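Local coordinates for protein 6-phospho-alpha-glucosidase (Merdibacter massiliensis, PDB 6VC6) that probably hydrolyses 6-phospho-alpha-glucosides, as a family 4 glycosidase that binds NAD and a manganese ion, at residues E95-S100 against D280-D285. Sequence-based numbering, arbitrary orientation.
With G6P (6-O-phosphono-alpha-D-glucopyranose), chain F.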
ATOM      1  N   GLU A  95       8.821  15.331   5.975  1.00 35.71           N
ATOM      2  CA  GLU A  95       8.893  16.517   5.126  1.00 38.08           C
ATOM      3  C   GLU A  95       7.690  16.606   4.195  1.00 41.76           C
ATOM      4  O   GLU A  95       7.191  17.703   3.922  1.00 42.40           O
ATOM      5  CB  GLU A  95      10.194  16.508   4.322  1.00 40.21           C
ATOM      6  CG  GLU A  95      11.456  16.544   5.170  1.00 39.35           C
ATOM      7  CD  GLU A  95      11.755  17.927   5.713  1.00 49.24           C
ATOM      8  OE1 GLU A  95      11.239  18.914   5.149  1.00 48.17           O
ATOM      9  OE2 GLU A  95      12.510  18.028   6.703  1.00 58.03           O
ATOM     10  N   ASP A  96       7.217  15.461   3.694  1.00 37.17           N
ATOM     11  CA  ASP A  96       6.019  15.455   2.861  1.00 41.30           C
ATOM     12  C   ASP A  96       4.822  16.016   3.617  1.00 39.11           C
ATOM     13  O   ASP A  96       4.052  16.818   3.076  1.00 37.11           O
ATOM     14  CB  ASP A  96       5.717  14.034   2.382  1.00 40.14           C
ATOM     15  CG  ASP A  96       6.786  13.484   1.456  1.00 50.78           C
ATOM     16  OD1 ASP A  96       7.538  14.285   0.863  1.00 51.65           O
ATOM     17  OD2 ASP A  96       6.870  12.245   1.325  1.00 49.88           O
ATOM     18  N   GLU A  97       4.652  15.609   4.875  1.00 38.99           N
ATOM     19  CA  GLU A  97       3.478  16.016   5.636  1.00 39.49           C
ATOM     20  C   GLU A  97       3.615  17.437   6.170  1.00 39.03           C
ATOM     21  O   GLU A  97       2.657  18.215   6.112  1.00 34.65           O
ATOM     22  CB  GLU A  97       3.240  15.029   6.782  1.00 38.51           C
ATOM     23  CG  GLU A  97       2.629  13.702   6.350  1.00 35.51           C
ATOM     24  CD  GLU A  97       2.824  12.624   7.400  1.00 42.92           C
ATOM     25  OE1 GLU A  97       3.472  12.915   8.425  1.00 43.56           O
ATOM     26  OE2 GLU A  97       2.331  11.490   7.210  1.00 41.02           O
ATOM     27  N   HIS A  98       4.796  17.794   6.682  1.00 38.20           N
ATOM     28  CA  HIS A  98       4.968  19.102   7.310  1.00 40.32           C
ATOM     29  C   HIS A  98       4.835  20.228   6.292  1.00 38.90           C
ATOM     30  O   HIS A  98       4.103  21.199   6.514  1.00 39.71           O
ATOM     31  CB  HIS A  98       6.326  19.175   8.010  1.00 40.05           C
ATOM     32  CG  HIS A  98       6.312  18.660   9.416  1.00 45.64           C
ATOM     33  ND1 HIS A  98       6.578  19.461  10.506  1.00 51.77           N
ATOM     34  CD2 HIS A  98       6.061  17.424   9.909  1.00 41.31           C
ATOM     35  CE1 HIS A  98       6.492  18.740  11.611  1.00 49.03           C
ATOM     36  NE2 HIS A  98       6.179  17.501  11.276  1.00 44.44           N
ATOM     37  N   ILE A  99       5.534  20.108   5.162  1.00 38.31           N
ATOM     38  CA  ILE A  99       5.589  21.204   4.199  1.00 38.73           C
ATOM     39  C   ILE A  99       4.221  21.444   3.571  1.00 36.95           C
ATOM     40  O   ILE A  99       3.819  22.593   3.352  1.00 37.34           O
ATOM     41  CB  ILE A  99       6.670  20.919   3.141  1.00 40.48           C
ATOM     42  CG1 ILE A  99       8.051  20.891   3.804  1.00 38.25           C
ATOM     43  CG2 ILE A  99       6.626  21.957   2.030  1.00 40.31           C
ATOM     44  CD1 ILE A  99       9.148  20.319   2.934  1.00 41.05           C
ATOM     45  N   SER A 100       3.481  20.372   3.280  1.00 36.85           N
ATOM     46  CA  SER A 100       2.136  20.531   2.732  1.00 33.94           C
ATOM     47  C   SER A 100       1.225  21.250   3.720  1.00 35.77           C
ATOM     48  O   SER A 100       0.516  22.196   3.355  1.00 32.65           O
ATOM     49  CB  SER A 100       1.556  19.167   2.359  1.00 34.79           C
ATOM     50  OG  SER A 100       2.350  18.518   1.380  1.00 37.31           O
ATOM     51  N   ASP A 280       2.518  20.610  13.009  1.00 42.13           N
ATOM     52  CA  ASP A 280       3.831  20.489  13.632  1.00 48.39           C
ATOM     53  C   ASP A 280       4.091  19.118  14.245  1.00 40.21           C
ATOM     54  O   ASP A 280       5.246  18.805  14.548  1.00 42.61           O
ATOM     55  CB  ASP A 280       4.007  21.574  14.701  1.00 44.27           C
ATOM     56  CG  ASP A 280       4.212  22.952  14.100  1.00 46.77           C
ATOM     57  OD1 ASP A 280       5.136  23.110  13.273  1.00 55.83           O
ATOM     58  OD2 ASP A 280       3.450  23.879  14.449  1.00 47.13           O
ATOM     59  N   TYR A 281       3.057  18.302  14.440  1.00 40.33           N
ATOM     60  CA  TYR A 281       3.207  16.917  14.890  1.00 41.52           C
ATOM     61  C   TYR A 281       2.313  16.061  14.000  1.00 43.00           C
ATOM     62  O   TYR A 281       1.096  16.006  14.200  1.00 43.39           O
ATOM     63  CB  TYR A 281       2.849  16.758  16.364  1.00 43.59           C
ATOM     64  CG  TYR A 281       3.203  15.399  16.925  1.00 42.76           C
ATOM     65  CD1 TYR A 281       4.511  15.091  17.280  1.00 41.49           C
ATOM     66  CD2 TYR A 281       2.232  14.420  17.095  1.00 40.90           C
ATOM     67  CE1 TYR A 281       4.840  13.850  17.792  1.00 42.88           C
ATOM     68  CE2 TYR A 281       2.551  13.176  17.605  1.00 41.58           C
ATOM     69  CZ  TYR A 281       3.856  12.896  17.951  1.00 43.86           C
ATOM     70  OH  TYR A 281       4.181  11.658  18.458  1.00 46.17           O
ATOM     71  N   THR A 282       2.916  15.393  13.021  1.00 43.81           N
ATOM     72  CA  THR A 282       2.177  14.711  11.974  1.00 43.38           C
ATOM     73  C   THR A 282       2.178  13.200  12.198  1.00 42.65           C
ATOM     74  O   THR A 282       2.731  12.685  13.174  1.00 41.89           O
ATOM     75  CB  THR A 282       2.762  15.061  10.605  1.00 39.23           C
ATOM     76  OG1 THR A 282       4.111  14.585  10.525  1.00 38.05           O
ATOM     77  CG2 THR A 282       2.747  16.567  10.392  1.00 40.14           C
ATOM     78  N   ARG A 283       1.543  12.484  11.266  1.00 45.18           N
ATOM     79  CA  ARG A 283       1.431  11.032  11.382  1.00 40.49           C
ATOM     80  C   ARG A 283       2.799  10.364  11.320  1.00 40.00           C
ATOM     81  O   ARG A 283       3.034   9.351  11.991  1.00 39.47           O
ATOM     82  CB  ARG A 283       0.514  10.494  10.282  1.00 46.36           C
ATOM     83  CG  ARG A 283       0.415   8.977  10.222  1.00 40.63           C
ATOM     84  CD  ARG A 283      -0.087   8.388  11.531  1.00 43.28           C
ATOM     85  NE  ARG A 283      -0.074   6.928  11.507  1.00 43.83           N
ATOM     86  CZ  ARG A 283      -0.266   6.159  12.574  1.00 47.05           C
ATOM     87  NH1 ARG A 283      -0.488   6.709  13.759  1.00 44.16           N
ATOM     88  NH2 ARG A 283      -0.235   4.838  12.455  1.00 35.82           N
ATOM     89  N   ALA A 284       3.716  10.913  10.519  1.00 39.91           N
ATOM     90  CA  ALA A 284       5.073  10.380  10.480  1.00 39.93           C
ATOM     91  C   ALA A 284       5.736  10.470  11.848  1.00 43.54           C
ATOM     92  O   ALA A 284       6.493   9.575  12.241  1.00 41.08           O
ATOM     93  CB  ALA A 284       5.904  11.118   9.431  1.00 40.49           C
ATOM     94  N   ASP A 285       5.454  11.543  12.592  1.00 41.18           N
ATOM     95  CA  ASP A 285       5.956  11.647  13.957  1.00 43.37           C
ATOM     96  C   ASP A 285       5.270  10.640  14.874  1.00 42.49           C
ATOM     97  O   ASP A 285       5.898  10.099  15.792  1.00 40.01           O
ATOM     98  CB  ASP A 285       5.765  13.070  14.481  1.00 39.85           C
ATOM     99  CG  ASP A 285       6.514  14.099  13.659  1.00 45.23           C
ATOM    100  OD1 ASP A 285       7.744  13.948  13.491  1.00 41.69           O
ATOM    101  OD2 ASP A 285       5.875  15.060  13.180  1.00 42.00           O
TER
HETATM  102  C1  G6P F 502      -3.257   2.125   5.172  1.00 41.07           C
HETATM  103  C2  G6P F 502      -2.798   1.874   3.729  1.00 40.99           C
HETATM  104  C3  G6P F 502      -1.293   1.910   3.532  1.00 37.01           C
HETATM  105  C4  G6P F 502      -0.720   3.051   4.340  1.00 44.51           C
HETATM  106  C5  G6P F 502      -0.892   2.697   5.805  1.00 39.51           C
HETATM  107  C6  G6P F 502      -0.435   3.866   6.667  1.00 40.70           C
HETATM  108  O1  G6P F 502      -4.060   1.023   5.615  1.00 46.74           O
HETATM  109  O2  G6P F 502      -3.296   0.604   3.289  1.00 42.25           O
HETATM  110  O3  G6P F 502      -0.969   2.079   2.149  1.00 41.11           O
HETATM  111  O4  G6P F 502       0.669   3.200   4.034  1.00 36.86           O
HETATM  112  O5  G6P F 502      -2.251   2.418   6.164  1.00 43.75           O
HETATM  113  O6  G6P F 502      -0.040   3.369   7.941  1.00 48.85           O
HETATM  114  P   G6P F 502       0.775   4.304   8.964  1.00 39.36           P
HETATM  115  O1P G6P F 502       2.204   4.145   8.502  1.00 38.52           O
HETATM  116  O2P G6P F 502       0.201   5.686   8.756  1.00 37.92           O
HETATM  117  O3P G6P F 502       0.465   3.714  10.318  1.00 38.09           O
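E97 receives the first turn of helix 283-289 on one carboxylate oxygen: A284 N donates to E97 OE1 at 2.9 Å on the syn lone pair, and T282 OG1, at the N-cap, meets E97 OE1 at 2.8 Å nearly along its C-O axis. The positive end of that helix would probably favour the charged form of E97. Its extended chain (chi2 162°) carries the carboxylate there, and R93, which also binds G6P, forms a salt bridge with E97 OE2. H98 NE2 points almost straight (176°) at D285 OD2, 3.1 Å away and in the ring plane, with ring and carboxylate planes perpendicular. T282 N binds the anti lone pair of D285 OD2 at 3.0 Å; R94 forms a salt bridge with D285 OD1. T282 CG2 packs 3.5 Å from H98 CD2, and E97, H98, T282 and D285 are all buried. The looser side is exposed: D280 and Y281 side chains start away from the helix, D280 OD1 staying 4.8 Å from H98 ND1, although D280 O lies 3.2 Å from H98 CE1. R283, itself in the contact, grips the sugar phosphate through NE to O2P and NH2 to O3P. The contact joins helix 89-102 to the start of helix 283-289, with helices 113-136 and 419-432 packing on segment 95-100 and helix 239-246 touching R283.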